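Local atomic coordinates of Cg3027-pa (Drosophila melanogaster, PDB entry 2VHH), a protein that probably hydrolyses N-carbamoyl-beta-alanine to beta-alanine, carbon dioxide and ammonium in pyrimidine breakdown, working as a homooctamer. Residues T86-I90 with E91-E95; P125-F128 with C129-E132; W243-F246 with G247-A251; G325-T328 with P329-S332. All coordinates share one frame; numbering follows the deposited sequence.

Contact 1: residues T86-I90 with E91-E95; sequences TTAPI and EKQRE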
loop_
_atom_site.group_PDB
_atom_site.type_symbol
_atom_site.label_atom_id
_atom_site.label_comp_id
_atom_site.label_asym_id
_atom_site.label_seq_id
_atom_site.Cartn_x
_atom_site.Cartn_y
_atom_site.Cartn_z
ATOM N N THR C 86 18.738 -33.559 -44.224
ATOM C CA THR C 86 17.496 -33.489 -43.447
ATOM C C THR C 86 16.352 -34.325 -44.031
ATOM O O THR C 86 15.284 -34.435 -43.422
ATOM C CB THR C 86 17.007 -32.035 -43.249
ATOM O OG1 THR C 86 16.721 -31.447 -44.520
ATOM C CG2 THR C 86 18.051 -31.201 -42.537
ATOM N N THR C 87 16.586 -34.895 -45.215
ATOM C CA THR C 87 15.631 -35.788 -45.880
ATOM C C THR C 87 16.123 -37.215 -45.740
ATOM O O THR C 87 16.600 -37.822 -46.707
ATOM C CB THR C 87 15.470 -35.456 -47.366
ATOM O OG1 THR C 87 16.759 -35.207 -47.936
ATOM C CG2 THR C 87 14.603 -34.233 -47.549
ATOM N N ALA C 88 16.022 -37.732 -44.520
ATOM C CA ALA C 88 16.518 -39.053 -44.160
ATOM C C ALA C 88 15.749 -39.462 -42.924
ATOM O O ALA C 88 15.206 -38.597 -42.250
ATOM C CB ALA C 88 18.001 -38.988 -43.852
ATOM N N PRO C 89 15.691 -40.770 -42.603
ATOM C CA PRO C 89 14.915 -41.132 -41.425
ATOM C C PRO C 89 15.410 -40.382 -40.186
ATOM O O PRO C 89 16.619 -40.294 -39.947
ATOM C CB PRO C 89 15.160 -42.635 -41.294
ATOM C CG PRO C 89 15.491 -43.070 -42.643
ATOM C CD PRO C 89 16.290 -41.959 -43.222
ATOM N N ILE C 90 14.481 -39.828 -39.413
ATOM C CA ILE C 90 14.857 -38.971 -38.289
ATOM C C ILE C 90 15.694 -39.699 -37.243
ATOM O O ILE C 90 16.523 -39.075 -36.588
ATOM C CB ILE C 90 13.660 -38.228 -37.630
ATOM C CG1 ILE C 90 12.706 -39.200 -36.946
ATOM C CG2 ILE C 90 12.927 -37.375 -38.646
ATOM C CD1 ILE C 90 12.303 -38.755 -35.576
ATOM N N GLU C 91 15.494 -41.006 -37.097
ATOM C CA GLU C 91 16.325 -41.807 -36.191
ATOM C C GLU C 91 17.779 -41.865 -36.646
ATOM O O GLU C 91 18.685 -41.843 -35.815
ATOM C CB GLU C 91 15.756 -43.215 -36.009
ATOM C CG GLU C 91 14.600 -43.282 -34.998
ATOM C CD GLU C 91 13.932 -44.653 -34.937
ATOM O OE1 GLU C 91 12.694 -44.723 -35.131
ATOM O OE2 GLU C 91 14.648 -45.660 -34.696
ATOM N N LYS C 92 17.987 -41.933 -37.962
ATOM C CA LYS C 92 19.321 -41.919 -38.555
ATOM C C LYS C 92 19.992 -40.557 -38.368
ATOM O O LYS C 92 21.191 -40.478 -38.079
ATOM C CB LYS C 92 19.253 -42.282 -40.048
ATOM C CG LYS C 92 19.670 -43.714 -40.417
ATOM C CD LYS C 92 18.606 -44.755 -40.081
ATOM C CE LYS C 92 18.934 -45.487 -38.784
ATOM N NZ LYS C 92 20.140 -46.354 -38.964
ATOM N N GLN C 93 19.204 -39.493 -38.536
ATOM C CA GLN C 93 19.671 -38.113 -38.382
ATOM C C GLN C 93 20.206 -37.879 -36.977
ATOM O O GLN C 93 21.279 -37.307 -36.788
ATOM C CB GLN C 93 18.530 -37.124 -38.638
ATOM C CG GLN C 93 18.024 -37.053 -40.066
ATOM C CD GLN C 93 17.244 -35.777 -40.347
ATOM O OE1 GLN C 93 17.704 -34.685 -40.042
ATOM N NE2 GLN C 93 16.072 -35.910 -40.946
ATOM N N ARG C 94 19.429 -38.317 -35.993
ATOM C CA ARG C 94 19.801 -38.221 -34.591
ATOM C C ARG C 94 21.019 -39.076 -34.277
ATOM O O ARG C 94 21.939 -38.610 -33.617
ATOM C CB ARG C 94 18.624 -38.618 -33.704
ATOM C CG ARG C 94 18.928 -38.639 -32.221
ATOM C CD ARG C 94 17.656 -38.618 -31.404
ATOM N NE ARG C 94 16.892 -39.865 -31.439
ATOM C CZ ARG C 94 15.560 -39.928 -31.434
ATOM N NH1 ARG C 94 14.835 -38.816 -31.431
ATOM N NH2 ARG C 94 14.942 -41.102 -31.452
ATOM N N GLU C 95 21.035 -40.313 -34.760
ATOM C CA GLU C 95 22.157 -41.212 -34.513
ATOM C C GLU C 95 23.481 -40.697 -35.045
ATOM O O GLU C 95 24.512 -40.894 -34.416
ATOM C CB GLU C 95 21.895 -42.590 -35.101
ATOM C CG GLU C 95 21.143 -43.523 -34.179
ATOM C CD GLU C 95 21.744 -44.914 -34.184
ATOM O OE1 GLU C 95 22.078 -45.409 -35.294
ATOM O OE2 GLU C 95 21.892 -45.497 -33.074
#

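Contact 2: residues P125-F128 with C129-E132; sequences PFAF and CTRE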
loop_
_atom_site.group_PDB
_atom_site.type_symbol
_atom_site.label_atom_id
_atom_site.label_comp_id
_atom_site.label_asym_id
_atom_site.label_seq_id
_atom_site.Cartn_x
_atom_site.Cartn_y
_atom_site.Cartn_z
ATOM N N PRO C 125 18.042 -31.227 -36.822
ATOM C CA PRO C 125 18.119 -29.988 -37.604
ATOM C C PRO C 125 17.126 -28.971 -37.050
ATOM O O PRO C 125 16.086 -29.359 -36.522
ATOM C CB PRO C 125 17.681 -30.423 -39.007
ATOM C CG PRO C 125 16.885 -31.698 -38.793
ATOM C CD PRO C 125 17.539 -32.364 -37.617
ATOM N N PHE C 126 17.447 -27.687 -37.163
ATOM C CA PHE C 126 16.610 -26.640 -36.589
ATOM C C PHE C 126 15.420 -26.373 -37.505
ATOM O O PHE C 126 15.349 -25.336 -38.168
ATOM C CB PHE C 126 17.441 -25.370 -36.355
ATOM C CG PHE C 126 16.956 -24.515 -35.202
ATOM C CD1 PHE C 126 17.171 -24.911 -33.881
ATOM C CD2 PHE C 126 16.307 -23.299 -35.442
ATOM C CE1 PHE C 126 16.734 -24.121 -32.823
ATOM C CE2 PHE C 126 15.872 -22.498 -34.392
ATOM C CZ PHE C 126 16.086 -22.908 -33.078
ATOM N N ALA C 127 14.482 -27.315 -37.526
ATOM C CA ALA C 127 13.414 -27.363 -38.534
ATOM C C ALA C 127 12.260 -26.390 -38.311
ATOM O O ALA C 127 11.265 -26.428 -39.036
ATOM C CB ALA C 127 12.880 -28.782 -38.650
ATOM N N PHE C 128 12.400 -25.513 -37.322
ATOM C CA PHE C 128 11.326 -24.602 -36.932
ATOM C C PHE C 128 11.089 -23.480 -37.942
ATOM O O PHE C 128 10.105 -22.744 -37.840
ATOM C CB PHE C 128 11.584 -24.042 -35.531
ATOM C CG PHE C 128 12.033 -25.077 -34.546
ATOM C CD1 PHE C 128 11.127 -25.973 -33.996
ATOM C CD2 PHE C 128 13.365 -25.174 -34.181
ATOM C CE1 PHE C 128 11.541 -26.952 -33.083
ATOM C CE2 PHE C 128 13.787 -26.148 -33.272
ATOM C CZ PHE C 128 12.871 -27.038 -32.722
ATOM N N CYS C 129 11.983 -23.368 -38.924
ATOM C CA CYS C 129 11.844 -22.399 -40.009
ATOM C C CYS C 129 10.795 -22.828 -41.035
ATOM O O CYS C 129 10.180 -21.987 -41.693
ATOM C CB CYS C 129 13.191 -22.189 -40.698
ATOM S SG CYS C 129 13.853 -23.686 -41.450
ATOM N N THR C 130 10.605 -24.138 -41.167
ATOM C CA THR C 130 9.654 -24.717 -42.113
ATOM C C THR C 130 8.206 -24.555 -41.635
ATOM O O THR C 130 7.283 -24.427 -42.443
ATOM C CB THR C 130 9.961 -26.218 -42.355
ATOM O OG1 THR C 130 9.858 -26.939 -41.122
ATOM C CG2 THR C 130 11.368 -26.402 -42.904
ATOM N N ARG C 131 8.033 -24.556 -40.313
ATOM C CA ARG C 131 6.721 -24.539 -39.656
ATOM C C ARG C 131 5.902 -25.813 -39.894
ATOM O O ARG C 131 4.695 -25.852 -39.639
ATOM C CB ARG C 131 5.935 -23.282 -40.017
ATOM C CG ARG C 131 6.176 -22.135 -39.076
ATOM C CD ARG C 131 5.880 -20.816 -39.741
ATOM N NE ARG C 131 4.603 -20.826 -40.444
ATOM C CZ ARG C 131 4.463 -20.683 -41.755
ATOM N NH1 ARG C 131 5.528 -20.503 -42.524
ATOM N NH2 ARG C 131 3.249 -20.715 -42.290
ATOM N N GLU C 132 6.578 -26.854 -40.371
ATOM C CA GLU C 132 5.954 -28.150 -40.566
ATOM C C GLU C 132 5.992 -28.933 -39.265
ATOM O O GLU C 132 6.984 -28.905 -38.542
ATOM C CB GLU C 132 6.654 -28.946 -41.667
ATOM C CG GLU C 132 6.676 -28.290 -43.031
ATOM C CD GLU C 132 7.656 -28.948 -43.994
ATOM O OE1 GLU C 132 7.646 -28.558 -45.179
ATOM O OE2 GLU C 132 8.439 -29.840 -43.584
#

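Contact 3: residues W243-F246 with G247-A251; sequences WMMF and GLNGA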
loop_
_atom_site.group_PDB
_atom_site.type_symbol
_atom_site.label_atom_id
_atom_site.label_comp_id
_atom_site.label_asym_id
_atom_site.label_seq_id
_atom_site.Cartn_x
_atom_site.Cartn_y
_atom_site.Cartn_z
ATOM N N TRP C 243 18.494 -13.451 -17.174
ATOM C CA TRP C 243 19.841 -13.599 -16.652
ATOM C C TRP C 243 19.884 -13.235 -15.178
ATOM O O TRP C 243 20.511 -13.939 -14.373
ATOM C CB TRP C 243 20.796 -12.688 -17.397
ATOM C CG TRP C 243 21.128 -13.049 -18.818
ATOM C CD1 TRP C 243 20.719 -12.390 -19.926
ATOM C CD2 TRP C 243 21.997 -14.103 -19.279
ATOM N NE1 TRP C 243 21.251 -12.966 -21.054
ATOM C CE2 TRP C 243 22.047 -14.016 -20.685
ATOM C CE3 TRP C 243 22.733 -15.110 -18.641
ATOM C CZ2 TRP C 243 22.798 -14.898 -21.466
ATOM C CZ3 TRP C 243 23.488 -15.980 -19.417
ATOM C CH2 TRP C 243 23.511 -15.870 -20.811
ATOM N N MET C 244 19.215 -12.137 -14.825
ATOM C CA MET C 244 19.270 -11.622 -13.457
ATOM C C MET C 244 18.675 -12.589 -12.436
ATOM O O MET C 244 19.192 -12.736 -11.335
ATOM C CB MET C 244 18.581 -10.270 -13.374
ATOM C CG MET C 244 18.834 -9.526 -12.089
ATOM S SD MET C 244 17.885 -8.003 -12.057
ATOM C CE MET C 244 17.971 -7.556 -10.324
ATOM N N MET C 245 17.595 -13.255 -12.821
ATOM C CA MET C 245 16.879 -14.122 -11.912
ATOM C C MET C 245 17.689 -15.385 -11.598
ATOM O O MET C 245 17.701 -15.851 -10.464
ATOM C CB MET C 245 15.489 -14.427 -12.462
ATOM C CG MET C 245 14.524 -14.978 -11.428
ATOM S SD MET C 245 14.365 -13.943 -9.966
ATOM C CE MET C 245 14.124 -15.183 -8.685
ATOM N N PHE C 246 18.396 -15.918 -12.590
ATOM C CA PHE C 246 19.332 -17.011 -12.331
ATOM C C PHE C 246 20.395 -16.572 -11.344
ATOM O O PHE C 246 20.801 -17.357 -10.490
ATOM C CB PHE C 246 19.994 -17.494 -13.607
ATOM C CG PHE C 246 19.060 -18.184 -14.547
ATOM C CD1 PHE C 246 18.910 -17.726 -15.850
ATOM C CD2 PHE C 246 18.331 -19.296 -14.134
ATOM C CE1 PHE C 246 18.054 -18.362 -16.728
ATOM C CE2 PHE C 246 17.470 -19.936 -15.000
ATOM C CZ PHE C 246 17.325 -19.471 -16.301
ATOM N N GLY C 247 20.838 -15.318 -11.463
ATOM C CA GLY C 247 21.810 -14.740 -10.533
ATOM C C GLY C 247 21.256 -14.630 -9.126
ATOM O O GLY C 247 21.917 -14.988 -8.161
ATOM N N LEU C 248 20.028 -14.142 -9.004
ATOM C CA LEU C 248 19.379 -14.027 -7.706
ATOM C C LEU C 248 19.206 -15.382 -7.031
ATOM O O LEU C 248 19.173 -15.477 -5.807
ATOM C CB LEU C 248 18.034 -13.318 -7.836
ATOM C CG LEU C 248 18.053 -11.840 -8.225
ATOM C CD1 LEU C 248 16.669 -11.226 -8.049
ATOM C CD2 LEU C 248 19.077 -11.052 -7.425
ATOM N N ASN C 249 19.103 -16.428 -7.844
ATOM C CA ASN C 249 19.024 -17.798 -7.350
ATOM C C ASN C 249 20.383 -18.424 -7.045
ATOM O O ASN C 249 20.448 -19.577 -6.628
ATOM C CB ASN C 249 18.241 -18.676 -8.317
ATOM C CG ASN C 249 16.752 -18.452 -8.228
ATOM O OD1 ASN C 249 16.216 -18.202 -7.160
ATOM N ND2 ASN C 249 16.072 -18.560 -9.355
ATOM N N GLY C 250 21.456 -17.661 -7.246
ATOM C CA GLY C 250 22.789 -18.057 -6.792
ATOM C C GLY C 250 23.632 -18.820 -7.793
ATOM O O GLY C 250 24.556 -19.533 -7.416
ATOM N N ALA C 251 23.332 -18.660 -9.074
ATOM C CA ALA C 251 24.072 -19.341 -10.119
ATOM C C ALA C 251 25.514 -18.840 -10.241
ATOM O O ALA C 251 25.791 -17.648 -10.071
ATOM C CB ALA C 251 23.351 -19.183 -11.426
#

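Contact 4: residues G325-T328 with P329-S332; sequences GSRT and PSLS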
loop_
_atom_site.group_PDB
_atom_site.type_symbol
_atom_site.label_atom_id
_atom_site.label_comp_id
_atom_site.label_asym_id
_atom_site.label_seq_id
_atom_site.Cartn_x
_atom_site.Cartn_y
_atom_site.Cartn_z
ATOM N N GLY C 325 34.490 -9.263 -16.298
ATOM C CA GLY C 325 34.431 -8.551 -17.577
ATOM C C GLY C 325 35.346 -9.095 -18.662
ATOM O O GLY C 325 35.286 -8.639 -19.812
ATOM N N SER C 326 36.208 -10.051 -18.305
ATOM C CA SER C 326 37.068 -10.701 -19.284
ATOM C C SER C 326 36.309 -11.832 -19.970
ATOM O O SER C 326 35.254 -12.265 -19.495
ATOM C CB SER C 326 38.331 -11.222 -18.624
ATOM O OG SER C 326 37.996 -12.000 -17.498
ATOM N N ARG C 327 36.837 -12.286 -21.106
ATOM C CA ARG C 327 36.191 -13.319 -21.901
ATOM C C ARG C 327 37.180 -14.029 -22.807
ATOM O O ARG C 327 38.205 -13.484 -23.199
ATOM C CB ARG C 327 35.051 -12.742 -22.751
ATOM C CG ARG C 327 35.482 -11.632 -23.705
ATOM C CD ARG C 327 34.627 -11.582 -24.957
ATOM N NE ARG C 327 34.948 -12.669 -25.872
ATOM C CZ ARG C 327 34.283 -12.942 -26.992
ATOM N NH1 ARG C 327 33.236 -12.205 -27.351
ATOM N NH2 ARG C 327 34.667 -13.963 -27.755
ATOM N N THR C 328 36.827 -15.258 -23.141
ATOM C CA THR C 328 37.561 -16.118 -24.039
ATOM C C THR C 328 37.445 -15.639 -25.504
ATOM O O THR C 328 36.500 -14.932 -25.848
ATOM C CB THR C 328 36.976 -17.512 -23.837
ATOM O OG1 THR C 328 37.746 -18.192 -22.844
ATOM C CG2 THR C 328 36.923 -18.311 -25.104
ATOM N N PRO C 329 38.422 -15.985 -26.365
ATOM C CA PRO C 329 38.188 -15.838 -27.813
ATOM C C PRO C 329 37.120 -16.804 -28.297
ATOM O O PRO C 329 37.012 -17.904 -27.775
ATOM C CB PRO C 329 39.528 -16.231 -28.441
ATOM C CG PRO C 329 40.516 -16.196 -27.343
ATOM C CD PRO C 329 39.776 -16.482 -26.075
ATOM N N SER C 330 36.348 -16.404 -29.299
ATOM C CA SER C 330 35.305 -17.257 -29.858
ATOM C C SER C 330 35.850 -18.463 -30.593
ATOM O O SER C 330 36.940 -18.397 -31.163
ATOM C CB SER C 330 34.455 -16.449 -30.823
ATOM O OG SER C 330 33.443 -15.748 -30.126
ATOM N N LEU C 331 35.091 -19.559 -30.596
ATOM C CA LEU C 331 35.379 -20.671 -31.502
ATOM C C LEU C 331 35.098 -20.251 -32.948
ATOM O O LEU C 331 34.662 -19.125 -33.208
ATOM C CB LEU C 331 34.568 -21.907 -31.139
ATOM C CG LEU C 331 34.983 -22.735 -29.925
ATOM C CD1 LEU C 331 34.066 -23.928 -29.811
ATOM C CD2 LEU C 331 36.413 -23.191 -30.020
ATOM N N SER C 332 35.359 -21.149 -33.891
ATOM C CA SER C 332 35.164 -20.866 -35.315
ATOM C C SER C 332 33.703 -20.537 -35.658
ATOM O O SER C 332 32.800 -20.858 -34.896
ATOM C CB SER C 332 35.734 -22.028 -36.141
ATOM O OG SER C 332 34.859 -22.430 -37.170
#

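Contact 1: residues T86-I90 with E91-E95
Gln93 sets its CG anti to its own carbonyl carbon (chi1 -68°) and then runs on nearly straight (chi2 -161°), which brings its amide back from the first turn of a helix to the carbonyl oxygens of Thr86 and Ala88. Gln93 NE2 gives a hydrogen bond to Ala88 O (3.1 Å, N-H...O 163°). The acceptor lies close to the amide plane, while the donor is tilted out of the carbonyl plane. Thr86 O is 3.0 Å from the same Gln93 NE2. Gln93 CG rests 4.3 Å from Ala88 CB. The side chain passes obliquely by Ile90, whose CG2 is 4.2 Å from Gln93 NE2.

Pro89 is the N-cap of helix 90-110. Pro89 O accepts from Gln93 N (3.1 Å) and weakly from Lys92 N. Ile90 O then takes Arg94 N (3.1 Å), so regular helical bonding starts at once. Pro89 CB meets Lys92 CD at 4.2 Å. Gln66 of a second subunit supplies OE1 to Ile90 N, and Thr86 OG1 bonds to Gln294 O. The loop is thus tied to the helix start by a buried, neutral side-chain amide that donates to a loop carbonyl. The N-cap carbonyl is taken up by helix N-H groups, and no charge pair is involved.

Contact 2: residues P125-F128 with C129-E132
Thr130 turns its hydroxyl back onto the carbonyl of Ala127, across a tight turn. OG1 sits between its own backbone N and carbonyl carbon (chi1 61°), facing back along the chain. Thr130 OG1 donates to Ala127 O at 2.6 Å, in the carbonyl plane. Thr130 N bonds to the same Ala127 O at 3.2 Å, but from above that plane. One buried oxygen is therefore held from two directions by one residue. Thr130 OG1 also receives a weak bond from Glu132 N.

Cys129 puts SG 4.0 Å from Phe126 O. Phe126 is the centre of an inverse gamma turn, which lets the chain bend before Ala127. The two phenylalanines of 125-128 meet edge against face. Phe128 CD2 stands 3.5 Å above the ring plane of Phe126, over its centre. Phe128 points away from 129-132, and only its CB stays close to that segment.

The turn lies in the loop between strand 115-118 and helix 147-158. Arg131 reaches a third subunit, where its NH2 bonds to Thr300 O. Ala127, Cys129 and Thr130 pack on Phe295 of strand 283-295, while Phe126 rests on Phe311 and Phe314 of strand 308-315.

Contact 3: residues W243-F246 with G247-A251
Met245 lays its thioether over Leu248, one turn further along helix 240-248. Met245 SD is 4.0 Å from Leu248 CD1, and the two side chains cross at about a right angle. CG of Met245 lies anti to its backbone N, and a bend at chi2 (54°) swings the methyl toward the helix end. There Met245 CE is 4.0 Å from both ND2 and OD1 of Asn249, so the methyl lies against the carboxamide. The polar end of Asn249 has other partners. OD1 accepts from Gln381 N of a fourth subunit, and ND2 bonds weakly to His219 O.

The backbone keeps helical order up to this point. Leu248 N bonds to Met244 O at 2.8 Å, and Asn249 N to Met245 O at 3.0 Å. Phe246 O then takes Ala251 N at 3.2 Å, while Gly250 N bonds to Gly247 O at 2.9 Å. Ala251 turns its CB back to Phe246 CB, 4.3 Å away, an apolar touch beside the backbone bonds that close the turn.

The Ala251 N to Phe246 O and Gly250 N to Gly247 O bonds, with the positive phi of Gly250 (92°) that suits glycine, make a Schellman motif. It ends the helix of the beta-alpha-beta unit formed by strand 227-231, helix 240-248 and strand 253-258.

Contact 4: residues G325-T328 with P329-S332
Arg327 and Ser330 meet along an extended loop of the carbon-nitrogen hydrolase fold, between strands 308-315 and 337-344. From Thr328 to Ser330 the backbone is polyproline II-like, with phi near -70° and psi near 150°.

The Arg327 side chain leaves with CG between the backbone N and carbonyl carbon, then bends at chi3. This turns the guanidinium along the chain rather than away from it. Arg327 NE and NH2 both grip Thr328 O side-on, through hydrogen bonds of 2.7 Å and 2.8 Å. That oxygen lies near the guanidinium plane, so the two bonds fix the rotation of the group.

The apolar part is made by Thr328 and Pro329. The Thr328 side chain crosses the Pro329 ring at about a right angle, and both pack on Tyr58 of strand 54-59.

Arg327 also makes a cation-pi contact with Tyr319, and backbone bonds pair Thr328 with Val320 and Leu331 with Ser318, earlier in the same loop.

The last bond spans the two segments. Ser330 OG, which also bonds to Ser317 O, accepts from Arg327 NH2 at the guanidinium edge, at 3.2 Å.

Contacts 1 and 2 are neighbours, about 14 Å apart between centres. They touch where Gln93 and Thr86 pack on Pro125. Contact 1 is partly open, while contacts 2, 3 and 4 are buried. Contacts 1 and 3 hold the start of helix 90-110 and the end of helix 240-248; their centres are about 37 Å apart, across the chain's centre. Contacts 2 and 4 each lie within a loop, 115-118 to 147-158 and 308-315 to 337-344. Contact 1 uses an amide, contact 2 a hydroxyl, and contact 3 mainly backbone and apolar groups. Contact 4 is the one where a guanidinium bonds within its own segments. Contacts 1, 2 and 3 each also meet another subunit.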